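Local coordinates for putative Lipoprotein (PDB 3U24) that is of unknown function but binds zinc and calcium ions and belongs to a family placed in a metallopeptidase clan, at residues Glu244-Lys249 and Ser481-Gly486; Trp511-Leu516 and Thr522-Gly527; Leu556-Gly559 and Tyr565-Gln568. One frame throughout, in Å; residues are numbered along the deposited sequence.

Contact 1 (Glu244-Lys249 and Ser481-Gly486)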
ATOM      1  N   GLU A 244      -1.373 -17.919 -14.280  1.00 29.55           N
ATOM      2  CA  GLU A 244      -0.426 -18.678 -13.484  1.00 30.67           C
ATOM      3  C   GLU A 244       0.396 -17.744 -12.581  1.00 27.88           C
ATOM      4  O   GLU A 244       0.519 -17.999 -11.385  1.00 26.69           O
ATOM      5  CB  GLU A 244       0.496 -19.566 -14.327  1.00 36.10           C
ATOM      6  CG  GLU A 244       1.353 -20.506 -13.439  1.00 45.05           C
ATOM      7  CD  GLU A 244       2.102 -21.644 -14.156  1.00 56.42           C
ATOM      8  OE1 GLU A 244       2.582 -21.453 -15.308  1.00 63.01           O
ATOM      9  OE2 GLU A 244       2.246 -22.749 -13.539  1.00 67.10           O
ATOM     10  N   LEU A 245       0.974 -16.698 -13.157  1.00 25.05           N
ATOM     11  CA  LEU A 245       1.769 -15.740 -12.393  1.00 24.05           C
ATOM     12  C   LEU A 245       0.915 -14.946 -11.393  1.00 22.79           C
ATOM     13  O   LEU A 245       1.385 -14.618 -10.303  1.00 21.55           O
ATOM     14  CB  LEU A 245       2.562 -14.812 -13.304  1.00 23.28           C
ATOM     15  CG  LEU A 245       3.668 -15.469 -14.142  1.00 23.69           C
ATOM     16  CD1 LEU A 245       4.257 -14.460 -15.134  1.00 22.85           C
ATOM     17  CD2 LEU A 245       4.771 -16.064 -13.267  1.00 23.10           C
ATOM     18  N   TYR A 246      -0.341 -14.696 -11.755  1.00 22.04           N
ATOM     19  CA  TYR A 246      -1.198 -13.851 -10.949  1.00 21.29           C
ATOM     20  C   TYR A 246      -1.543 -14.592  -9.675  1.00 21.31           C
ATOM     21  O   TYR A 246      -1.370 -14.052  -8.589  1.00 20.76           O
ATOM     22  CB  TYR A 246      -2.451 -13.428 -11.706  1.00 21.00           C
ATOM     23  CG  TYR A 246      -3.241 -12.341 -11.011  1.00 20.21           C
ATOM     24  CD1 TYR A 246      -4.181 -12.667 -10.052  1.00 20.33           C
ATOM     25  CD2 TYR A 246      -3.065 -11.012 -11.329  1.00 19.93           C
ATOM     26  CE1 TYR A 246      -4.927 -11.715  -9.404  1.00 19.94           C
ATOM     27  CE2 TYR A 246      -3.789 -10.032 -10.693  1.00 20.03           C
ATOM     28  CZ  TYR A 246      -4.738 -10.404  -9.716  1.00 20.42           C
ATOM     29  OH  TYR A 246      -5.505  -9.473  -9.051  1.00 20.13           O
ATOM     30  N   GLU A 247      -1.961 -15.839  -9.798  1.00 21.84           N
ATOM     31  CA  GLU A 247      -2.224 -16.662  -8.632  1.00 22.09           C
ATOM     32  C   GLU A 247      -0.999 -16.833  -7.729  1.00 23.07           C
ATOM     33  O   GLU A 247      -1.128 -16.771  -6.500  1.00 22.33           O
ATOM     34  CB  GLU A 247      -2.729 -18.028  -9.041  1.00 22.62           C
ATOM     35  CG  GLU A 247      -4.129 -18.027  -9.675  1.00 23.11           C
ATOM     36  CD  GLU A 247      -5.246 -17.801  -8.659  1.00 23.65           C
ATOM     37  OE1 GLU A 247      -4.968 -17.632  -7.435  1.00 22.77           O
ATOM     38  OE2 GLU A 247      -6.423 -17.755  -9.079  1.00 24.05           O
ATOM     39  N   GLN A 248       0.184 -17.053  -8.311  1.00 24.02           N
ATOM     40  CA  GLN A 248       1.380 -17.229  -7.495  1.00 24.58           C
ATOM     41  C   GLN A 248       1.653 -15.891  -6.794  1.00 23.39           C
ATOM     42  O   GLN A 248       1.922 -15.877  -5.580  1.00 23.82           O
ATOM     43  CB  GLN A 248       2.616 -17.730  -8.301  1.00 27.54           C
ATOM     44  CG  GLN A 248       2.520 -19.166  -8.818  1.00 31.42           C
ATOM     45  CD  GLN A 248       3.539 -19.622  -9.933  1.00 35.18           C
ATOM     46  OE1 GLN A 248       4.147 -18.824 -10.658  1.00 37.72           O
ATOM     47  NE2 GLN A 248       3.664 -20.941 -10.086  1.00 37.80           N
ATOM     48  N   LYS A 249       1.570 -14.764  -7.515  1.00 21.96           N
ATOM     49  CA  LYS A 249       1.843 -13.459  -6.887  1.00 21.51           C
ATOM     50  C   LYS A 249       0.839 -13.148  -5.768  1.00 20.48           C
ATOM     51  O   LYS A 249       1.204 -12.620  -4.724  1.00 19.24           O
ATOM     52  CB  LYS A 249       1.846 -12.322  -7.913  1.00 21.93           C
ATOM     53  CG  LYS A 249       2.342 -10.970  -7.380  1.00 22.33           C
ATOM     54  CD  LYS A 249       2.626  -9.998  -8.547  1.00 23.21           C
ATOM     55  CE  LYS A 249       3.443  -8.757  -8.180  1.00 23.37           C
ATOM     56  NZ  LYS A 249       2.781  -7.901  -7.190  1.00 24.54           N
ATOM     57  N   SER A 481      -9.493  -8.982 -13.709  1.00 21.58           N
ATOM     58  CA  SER A 481      -9.964  -9.077 -15.089  1.00 22.30           C
ATOM     59  C   SER A 481      -8.926  -8.589 -16.092  1.00 22.25           C
ATOM     60  O   SER A 481      -8.803  -9.162 -17.150  1.00 22.54           O
ATOM     61  CB  SER A 481     -11.304  -8.389 -15.275  1.00 22.22           C
ATOM     62  OG  SER A 481     -12.234  -8.925 -14.326  1.00 22.67           O
ATOM     63  N   ILE A 482      -8.171  -7.567 -15.736  1.00 22.33           N
ATOM     64  CA  ILE A 482      -7.121  -7.033 -16.602  1.00 23.22           C
ATOM     65  C   ILE A 482      -5.998  -8.061 -16.803  1.00 22.93           C
ATOM     66  O   ILE A 482      -5.623  -8.359 -17.911  1.00 23.48           O
ATOM     67  CB  ILE A 482      -6.565  -5.709 -16.012  1.00 23.72           C
ATOM     68  CG1 ILE A 482      -7.573  -4.591 -16.253  1.00 24.55           C
ATOM     69  CG2 ILE A 482      -5.212  -5.325 -16.630  1.00 24.75           C
ATOM     70  CD1 ILE A 482      -7.197  -3.282 -15.566  1.00 24.09           C
ATOM     71  N   HIS A 483      -5.516  -8.646 -15.723  1.00 22.42           N
ATOM     72  CA  HIS A 483      -4.367  -9.533 -15.771  1.00 22.79           C
ATOM     73  C   HIS A 483      -4.671 -10.967 -16.153  1.00 23.73           C
ATOM     74  O   HIS A 483      -3.796 -11.666 -16.675  1.00 22.75           O
ATOM     75  CB  HIS A 483      -3.650  -9.460 -14.448  1.00 21.96           C
ATOM     76  CG  HIS A 483      -2.924  -8.181 -14.288  1.00 22.07           C
ATOM     77  ND1 HIS A 483      -1.824  -7.902 -15.006  1.00 22.55           N
ATOM     78  CD2 HIS A 483      -3.223  -7.035 -13.566  1.00 21.65           C
ATOM     79  CE1 HIS A 483      -1.426  -6.660 -14.726  1.00 21.97           C
ATOM     80  NE2 HIS A 483      -2.261  -6.140 -13.826  1.00 21.17           N
ATOM     81  N   VAL A 484      -5.918 -11.393 -15.935  1.00 23.90           N
ATOM     82  CA  VAL A 484      -6.304 -12.770 -16.133  1.00 24.38           C
ATOM     83  C   VAL A 484      -7.312 -12.922 -17.261  1.00 26.23           C
ATOM     84  O   VAL A 484      -7.321 -13.957 -17.933  1.00 26.98           O
ATOM     85  CB  VAL A 484      -6.862 -13.426 -14.820  1.00 24.02           C
ATOM     86  CG1 VAL A 484      -7.241 -14.907 -15.056  1.00 23.94           C
ATOM     87  CG2 VAL A 484      -5.805 -13.338 -13.728  1.00 22.79           C
ATOM     88  N   LYS A 485      -8.159 -11.924 -17.470  1.00 26.88           N
ATOM     89  CA  LYS A 485      -9.308 -12.114 -18.371  1.00 29.00           C
ATOM     90  C   LYS A 485      -9.308 -11.149 -19.553  1.00 28.11           C
ATOM     91  O   LYS A 485     -10.326 -11.003 -20.218  1.00 29.31           O
ATOM     92  CB  LYS A 485     -10.636 -11.948 -17.609  1.00 29.51           C
ATOM     93  CG  LYS A 485     -10.839 -12.917 -16.471  1.00 30.43           C
ATOM     94  CD  LYS A 485     -12.131 -12.583 -15.735  1.00 31.54           C
ATOM     95  CE  LYS A 485     -13.393 -12.978 -16.494  1.00 32.51           C
ATOM     96  NZ  LYS A 485     -13.678 -14.415 -16.226  1.00 36.40           N
ATOM     97  N   GLY A 486      -8.191 -10.478 -19.793  1.00 27.73           N
ATOM     98  CA  GLY A 486      -8.078  -9.556 -20.941  1.00 28.76           C
ATOM     99  C   GLY A 486      -9.060  -8.383 -20.974  1.00 28.96           C
ATOM    100  O   GLY A 486      -9.443  -7.954 -22.038  1.00 30.65           O
TER

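Contact 2 (Trp511-Leu516 and Thr522-Gly527)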
ATOM      1  N   TRP A 511      -7.169   2.524 -14.075  1.00 25.65           N
ATOM      2  CA  TRP A 511      -6.665   1.764 -15.202  1.00 25.80           C
ATOM      3  C   TRP A 511      -5.135   1.790 -15.254  1.00 26.82           C
ATOM      4  O   TRP A 511      -4.485   0.739 -15.345  1.00 25.27           O
ATOM      5  CB  TRP A 511      -7.258   2.309 -16.502  1.00 25.88           C
ATOM      6  CG  TRP A 511      -6.533   1.846 -17.724  1.00 25.43           C
ATOM      7  CD1 TRP A 511      -5.639   2.565 -18.499  1.00 25.67           C
ATOM      8  CD2 TRP A 511      -6.596   0.517 -18.347  1.00 25.53           C
ATOM      9  NE1 TRP A 511      -5.156   1.781 -19.538  1.00 25.93           N
ATOM     10  CE2 TRP A 511      -5.701   0.560 -19.506  1.00 25.19           C
ATOM     11  CE3 TRP A 511      -7.314  -0.642 -18.099  1.00 25.44           C
ATOM     12  CZ2 TRP A 511      -5.529  -0.523 -20.332  1.00 26.14           C
ATOM     13  CZ3 TRP A 511      -7.122  -1.732 -18.935  1.00 25.21           C
ATOM     14  CH2 TRP A 511      -6.268  -1.672 -20.031  1.00 25.85           C
ATOM     15  N   ARG A 512      -4.563   2.991 -15.205  1.00 27.46           N
ATOM     16  CA  ARG A 512      -3.118   3.150 -15.239  1.00 29.93           C
ATOM     17  C   ARG A 512      -2.418   2.349 -14.141  1.00 28.33           C
ATOM     18  O   ARG A 512      -1.439   1.663 -14.386  1.00 27.07           O
ATOM     19  CB  ARG A 512      -2.722   4.621 -15.113  1.00 34.55           C
ATOM     20  CG  ARG A 512      -1.218   4.858 -15.298  1.00 40.29           C
ATOM     21  CD  ARG A 512      -0.852   6.346 -15.189  1.00 48.01           C
ATOM     22  NE  ARG A 512       0.508   6.649 -15.687  1.00 51.23           N
ATOM     23  CZ  ARG A 512       1.579   6.858 -14.916  1.00 55.06           C
ATOM     24  NH1 ARG A 512       1.479   6.800 -13.578  1.00 56.50           N
ATOM     25  NH2 ARG A 512       2.764   7.127 -15.486  1.00 56.74           N
ATOM     26  N   ARG A 513      -2.936   2.445 -12.936  1.00 28.02           N
ATOM     27  CA  ARG A 513      -2.366   1.742 -11.791  1.00 30.48           C
ATOM     28  C   ARG A 513      -2.372   0.202 -12.008  1.00 28.37           C
ATOM     29  O   ARG A 513      -1.389  -0.492 -11.675  1.00 28.46           O
ATOM     30  CB  ARG A 513      -3.142   2.147 -10.546  1.00 31.95           C
ATOM     31  CG  ARG A 513      -2.708   1.498  -9.256  1.00 33.77           C
ATOM     32  CD  ARG A 513      -3.402   2.224  -8.116  1.00 35.75           C
ATOM     33  NE  ARG A 513      -3.290   1.494  -6.868  1.00 38.24           N
ATOM     34  CZ  ARG A 513      -3.934   1.812  -5.748  1.00 38.12           C
ATOM     35  NH1 ARG A 513      -4.746   2.875  -5.717  1.00 38.09           N
ATOM     36  NH2 ARG A 513      -3.766   1.049  -4.663  1.00 36.61           N
ATOM     37  N   ALA A 514      -3.451  -0.300 -12.608  1.00 26.95           N
ATOM     38  CA  ALA A 514      -3.601  -1.732 -12.938  1.00 25.76           C
ATOM     39  C   ALA A 514      -2.718  -2.178 -14.095  1.00 25.93           C
ATOM     40  O   ALA A 514      -2.388  -3.361 -14.176  1.00 27.45           O
ATOM     41  CB  ALA A 514      -5.044  -2.072 -13.235  1.00 24.54           C
ATOM     42  N   THR A 515      -2.334  -1.262 -14.983  1.00 24.85           N
ATOM     43  CA  THR A 515      -1.437  -1.599 -16.055  1.00 25.55           C
ATOM     44  C   THR A 515      -0.024  -1.706 -15.522  1.00 25.46           C
ATOM     45  O   THR A 515       0.788  -2.433 -16.080  1.00 26.92           O
ATOM     46  CB  THR A 515      -1.441  -0.559 -17.207  1.00 27.81           C
ATOM     47  OG1 THR A 515      -0.943   0.732 -16.763  1.00 29.78           O
ATOM     48  CG2 THR A 515      -2.822  -0.374 -17.778  1.00 28.20           C
ATOM     49  N   LEU A 516       0.283  -0.985 -14.451  1.00 24.50           N
ATOM     50  CA  LEU A 516       1.654  -0.889 -13.950  1.00 25.31           C
ATOM     51  C   LEU A 516       1.926  -1.765 -12.738  1.00 25.30           C
ATOM     52  O   LEU A 516       3.051  -2.064 -12.446  1.00 26.97           O
ATOM     53  CB  LEU A 516       2.027   0.587 -13.653  1.00 24.53           C
ATOM     54  CG  LEU A 516       2.192   1.463 -14.923  1.00 25.27           C
ATOM     55  CD1 LEU A 516       2.304   2.960 -14.591  1.00 24.63           C
ATOM     56  CD2 LEU A 516       3.380   0.997 -15.750  1.00 24.37           C
ATOM     57  N   THR A 522      -6.172  -5.823  -5.153  1.00 22.06           N
ATOM     58  CA  THR A 522      -7.080  -6.758  -4.468  1.00 22.67           C
ATOM     59  C   THR A 522      -6.955  -6.762  -2.922  1.00 22.67           C
ATOM     60  O   THR A 522      -7.796  -7.328  -2.230  1.00 22.49           O
ATOM     61  CB  THR A 522      -6.882  -8.219  -4.947  1.00 23.59           C
ATOM     62  OG1 THR A 522      -5.632  -8.707  -4.444  1.00 22.90           O
ATOM     63  CG2 THR A 522      -6.887  -8.313  -6.487  1.00 22.30           C
ATOM     64  N   SER A 523      -5.936  -6.098  -2.366  1.00 23.37           N
ATOM     65  CA  SER A 523      -5.579  -6.294  -0.971  1.00 23.05           C
ATOM     66  C   SER A 523      -6.704  -5.853  -0.048  1.00 23.62           C
ATOM     67  O   SER A 523      -6.996  -6.511   0.978  1.00 23.10           O
ATOM     68  CB  SER A 523      -4.228  -5.620  -0.629  1.00 24.34           C
ATOM     69  OG  SER A 523      -4.233  -4.218  -0.806  1.00 25.72           O
ATOM     70  N   TYR A 524      -7.373  -4.777  -0.443  1.00 23.12           N
ATOM     71  CA  TYR A 524      -8.414  -4.172   0.388  1.00 22.88           C
ATOM     72  C   TYR A 524      -9.570  -5.128   0.585  1.00 21.80           C
ATOM     73  O   TYR A 524      -9.988  -5.397   1.730  1.00 21.20           O
ATOM     74  CB  TYR A 524      -8.913  -2.871  -0.210  1.00 24.39           C
ATOM     75  CG  TYR A 524      -7.791  -1.967  -0.621  1.00 26.53           C
ATOM     76  CD1 TYR A 524      -7.218  -2.089  -1.896  1.00 27.16           C
ATOM     77  CD2 TYR A 524      -7.301  -0.995   0.239  1.00 27.61           C
ATOM     78  CE1 TYR A 524      -6.178  -1.289  -2.285  1.00 28.96           C
ATOM     79  CE2 TYR A 524      -6.243  -0.180  -0.140  1.00 27.93           C
ATOM     80  CZ  TYR A 524      -5.699  -0.324  -1.392  1.00 28.75           C
ATOM     81  OH  TYR A 524      -4.663   0.445  -1.816  1.00 29.13           O
ATOM     82  N   TYR A 525     -10.078  -5.664  -0.515  1.00 20.27           N
ATOM     83  CA  TYR A 525     -11.246  -6.520  -0.445  1.00 19.90           C
ATOM     84  C   TYR A 525     -10.891  -7.893   0.147  1.00 19.62           C
ATOM     85  O   TYR A 525     -11.678  -8.491   0.857  1.00 18.59           O
ATOM     86  CB  TYR A 525     -11.836  -6.701  -1.831  1.00 19.77           C
ATOM     87  CG  TYR A 525     -13.056  -7.554  -1.873  1.00 19.88           C
ATOM     88  CD1 TYR A 525     -14.228  -7.155  -1.265  1.00 20.29           C
ATOM     89  CD2 TYR A 525     -13.047  -8.751  -2.558  1.00 20.87           C
ATOM     90  CE1 TYR A 525     -15.357  -7.945  -1.299  1.00 20.94           C
ATOM     91  CE2 TYR A 525     -14.176  -9.537  -2.643  1.00 21.24           C
ATOM     92  CZ  TYR A 525     -15.325  -9.117  -2.020  1.00 21.65           C
ATOM     93  OH  TYR A 525     -16.404  -9.947  -2.068  1.00 23.90           O
ATOM     94  N   SER A 526      -9.723  -8.403  -0.218  1.00 19.47           N
ATOM     95  CA  SER A 526      -9.301  -9.701   0.259  1.00 20.13           C
ATOM     96  C   SER A 526      -9.236  -9.755   1.785  1.00 19.74           C
ATOM     97  O   SER A 526      -9.851 -10.615   2.395  1.00 20.25           O
ATOM     98  CB  SER A 526      -7.967 -10.049  -0.336  1.00 20.62           C
ATOM     99  OG  SER A 526      -7.520 -11.246   0.252  1.00 22.13           O
ATOM    100  N   GLY A 527      -8.593  -8.792   2.403  1.00 19.30           N
ATOM    101  CA  GLY A 527      -8.550  -8.772   3.868  1.00 19.68           C
ATOM    102  C   GLY A 527      -9.903  -8.536   4.514  1.00 20.21           C
ATOM    103  O   GLY A 527     -10.257  -9.206   5.480  1.00 19.12           O
TER

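Contact 3 (Leu556-Gly559 and Tyr565-Gln568)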
ATOM      1  N   LEU A 556      -6.859  -8.324  17.139  1.00 22.56           N
ATOM      2  CA  LEU A 556      -5.857  -7.301  16.991  1.00 22.10           C
ATOM      3  C   LEU A 556      -4.574  -7.601  17.770  1.00 23.11           C
ATOM      4  O   LEU A 556      -3.603  -6.870  17.622  1.00 23.19           O
ATOM      5  CB  LEU A 556      -6.392  -5.943  17.412  1.00 21.71           C
ATOM      6  CG  LEU A 556      -7.591  -5.411  16.640  1.00 21.30           C
ATOM      7  CD1 LEU A 556      -8.292  -4.304  17.400  1.00 20.84           C
ATOM      8  CD2 LEU A 556      -7.152  -4.965  15.245  1.00 20.56           C
ATOM      9  N   SER A 557      -4.520  -8.686  18.523  1.00 23.77           N
ATOM     10  CA  SER A 557      -3.399  -8.897  19.456  1.00 25.17           C
ATOM     11  C   SER A 557      -2.200  -9.491  18.756  1.00 26.54           C
ATOM     12  O   SER A 557      -1.131  -9.432  19.290  1.00 28.90           O
ATOM     13  CB  SER A 557      -3.783  -9.820  20.634  1.00 25.88           C
ATOM     14  OG  SER A 557      -4.126 -11.134  20.200  1.00 25.91           O
ATOM     15  N   TYR A 558      -2.367 -10.021  17.552  1.00 27.09           N
ATOM     16  CA  TYR A 558      -1.276 -10.653  16.819  1.00 28.40           C
ATOM     17  C   TYR A 558      -0.481  -9.672  15.945  1.00 28.61           C
ATOM     18  O   TYR A 558       0.552 -10.037  15.383  1.00 28.94           O
ATOM     19  CB  TYR A 558      -1.861 -11.770  15.936  1.00 29.28           C
ATOM     20  CG  TYR A 558      -2.536 -12.854  16.742  1.00 29.97           C
ATOM     21  CD1 TYR A 558      -1.803 -13.918  17.239  1.00 31.49           C
ATOM     22  CD2 TYR A 558      -3.865 -12.789  17.052  1.00 29.57           C
ATOM     23  CE1 TYR A 558      -2.390 -14.903  17.984  1.00 31.57           C
ATOM     24  CE2 TYR A 558      -4.469 -13.776  17.806  1.00 30.49           C
ATOM     25  CZ  TYR A 558      -3.729 -14.830  18.252  1.00 31.48           C
ATOM     26  OH  TYR A 558      -4.307 -15.817  19.019  1.00 35.37           O
ATOM     27  N   GLY A 559      -0.957  -8.440  15.825  1.00 27.89           N
ATOM     28  CA  GLY A 559      -0.338  -7.484  14.909  1.00 27.95           C
ATOM     29  C   GLY A 559      -0.634  -7.823  13.453  1.00 27.55           C
ATOM     30  O   GLY A 559      -1.553  -8.585  13.147  1.00 26.32           O
ATOM     31  N   TYR A 565      -3.508 -16.660   9.249  1.00 27.56           N
ATOM     32  CA  TYR A 565      -2.710 -17.133  10.361  1.00 29.90           C
ATOM     33  C   TYR A 565      -3.363 -16.734  11.691  1.00 28.24           C
ATOM     34  O   TYR A 565      -3.380 -17.521  12.641  1.00 27.50           O
ATOM     35  CB  TYR A 565      -1.239 -16.667  10.201  1.00 32.92           C
ATOM     36  CG  TYR A 565      -0.513 -17.413   9.056  1.00 35.94           C
ATOM     37  CD1 TYR A 565      -0.533 -18.863   8.987  1.00 40.34           C
ATOM     38  CD2 TYR A 565       0.172 -16.713   8.050  1.00 36.32           C
ATOM     39  CE1 TYR A 565       0.102 -19.564   7.946  1.00 40.09           C
ATOM     40  CE2 TYR A 565       0.823 -17.400   7.010  1.00 37.98           C
ATOM     41  CZ  TYR A 565       0.791 -18.832   6.953  1.00 39.44           C
ATOM     42  OH  TYR A 565       1.448 -19.537   5.920  1.00 40.17           O
ATOM     43  N   ILE A 566      -3.919 -15.533  11.742  1.00 26.47           N
ATOM     44  CA  ILE A 566      -4.665 -15.113  12.910  1.00 26.76           C
ATOM     45  C   ILE A 566      -5.858 -16.039  13.161  1.00 27.32           C
ATOM     46  O   ILE A 566      -6.066 -16.486  14.295  1.00 28.25           O
ATOM     47  CB  ILE A 566      -5.153 -13.672  12.832  1.00 25.40           C
ATOM     48  CG1 ILE A 566      -3.958 -12.704  12.799  1.00 24.96           C
ATOM     49  CG2 ILE A 566      -6.067 -13.360  14.018  1.00 25.20           C
ATOM     50  CD1 ILE A 566      -4.356 -11.294  12.368  1.00 23.05           C
ATOM     51  N   ARG A 567      -6.578 -16.374  12.101  1.00 27.69           N
ATOM     52  CA  ARG A 567      -7.671 -17.328  12.187  1.00 28.79           C
ATOM     53  C   ARG A 567      -7.189 -18.661  12.737  1.00 29.95           C
ATOM     54  O   ARG A 567      -7.797 -19.223  13.637  1.00 29.49           O
ATOM     55  CB  ARG A 567      -8.271 -17.567  10.817  1.00 29.08           C
ATOM     56  CG  ARG A 567      -9.327 -18.657  10.776  1.00 30.23           C
ATOM     57  CD  ARG A 567     -10.041 -18.729   9.403  1.00 30.38           C
ATOM     58  NE  ARG A 567     -10.928 -19.902   9.425  1.00 32.83           N
ATOM     59  CZ  ARG A 567     -10.532 -21.158   9.212  1.00 32.72           C
ATOM     60  NH1 ARG A 567      -9.273 -21.446   8.906  1.00 33.43           N
ATOM     61  NH2 ARG A 567     -11.402 -22.128   9.280  1.00 33.13           N
ATOM     62  N   GLN A 568      -6.116 -19.185  12.158  1.00 31.44           N
ATOM     63  CA  GLN A 568      -5.594 -20.506  12.560  1.00 34.17           C
ATOM     64  C   GLN A 568      -5.201 -20.476  14.055  1.00 32.78           C
ATOM     65  O   GLN A 568      -5.521 -21.403  14.792  1.00 33.59           O
ATOM     66  CB  GLN A 568      -4.406 -20.907  11.659  1.00 38.83           C
ATOM     67  CG  GLN A 568      -4.026 -22.386  11.637  1.00 46.64           C
ATOM     68  CD  GLN A 568      -3.156 -22.808  10.407  1.00 55.11           C
ATOM     69  OE1 GLN A 568      -3.186 -22.187   9.311  1.00 59.34           O
ATOM     70  NE2 GLN A 568      -2.388 -23.900  10.589  1.00 59.25           N
TER

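Contact 1 (Glu244-Lys249 and Ser481-Gly486)
Y246 meets two neighbouring side chains of the second helix: its CD2 lies 3.5 Å from H483 CB, and its CB and CG lie beside V484 CG2. Both side chains that touch it, H483 and V484, cross the tyrosine at about a right angle, H483 along the CD2-CE2 side and V484 through a single methyl, CG2, 3.9 Å from Y246 CG. The imidazole is no true stacking partner: its plane lies 26° from that of the phenol, but the rings are slid apart, centroids 6.0 Å from each other, and barely overlap. The two backbones come closest at Y246 and H483, whose CA atoms are 7.2 Å apart. Helix 243-254 is thereby packed against the C-terminal end of helix 459-485 in this largely helical fold, just ahead of G486, which leaves the helix with positive phi. Y246 CG stands anti to its own N (chi1 -169°), which sends the ring over to the second helix, where OH is hydrogen-bonded to D479. H483 is held at both ring nitrogens, ND1 by the backbone N of I241 and NE2 by the carbonyl oxygens of A514 and S517.

Contact 2 (Trp511-Leu516 and Thr522-Gly527)
R513 reaches from helix 504-516 to the phenol of Y524 on helix 523-542. Its CB points toward the second helix, and CG lies opposite the backbone N (chi1 179°). From there CG, CD and NE continue in an extended chain that spans the gap between the helices without touching the 522-527 segment. The arm makes its contact at the very end, where NH2 gives a hydrogen bond to Y524 OH, 3.0 Å away, with a bent N-H...O angle of 141°. The hydroxyl sits at the guanidinium edge, in its plane, and NH2 in turn lies near the plane of the phenol at the ring's edge; the two planes are 77° apart. Y524 CZ, 4.0 Å from R513 NH2, is the next atom met. The pair bridges the short loop that joins the two consecutive helices, and the loop takes part: Q520, the stronger partner of R513, accepts from NH2 through OE1 and is hydrogen-bonded to Y524 OH through NE2. Beyond this bridge the Y524 side chain comes within about 5 Å of a bound zinc ion, the one held by H408, H414 and E439, and within about 4 Å of the E439 side chain.

Contact 3 (Leu556-Gly559 and Tyr565-Gln568)
Y558, in the loop after helix 548-555, packs on I566 of the last helix, 563-571, within a helix-loop-helix connection near the C terminus. The CA atoms of the two residues are 6.8 Å apart, near enough for their side chains to mesh directly. Y558 has CG anti to its carbonyl carbon (chi1 -62°), and its CB points toward the helix. I566 takes the same kind of first torsion for CG1 (chi1 -64°), which leaves CG2 opposite the backbone N and splits its two branches between different parts of the tyrosine. CG2 meets the ring on its CD2-CE2 side, 3.8 Å from CD2 of Y558, whereas CG1 packs nearer the backbone of the loop, 3.9 Å from Y558 CB. The two side chains are oblique to one another. The tyrosine also touches L569 and M570 further along the same helix as I566, and its OH is hydrogen-bonded to K554 NZ in the preceding helix, so the phenol links the loop to both flanking helices. The chain leaves Y558 through G559, whose positive phi suits a glycine. The Y558 carbonyl oxygen receives a hydrogen bond from K429 NZ, and I566 also touches M437 of helix 435-451. With chi2 at 165°, I566 extends CD1 past the tyrosine to the backbone, where it lies 4.0 Å from G559 O.

From the N terminus, helix 243-254 enters first, and contact 1 closes a loop of 231 intervening residues, largely helical and including the three-stranded sheet, when helix 459-485 returns to it. Contacts 2 and 3 follow in series, each closing a short loop of five residues; none of the three nests in or crosses another. Contacts 1 and 2 adjoin: I482 packs on W511 and A514, and Y246 on T522, so helices 243-254, 459-485, 504-516 and 523-542 make one continuous packed cluster. Contact 3, its centre about 24 Å from that of contact 2, fastens the C-terminal helix separately, touching neither.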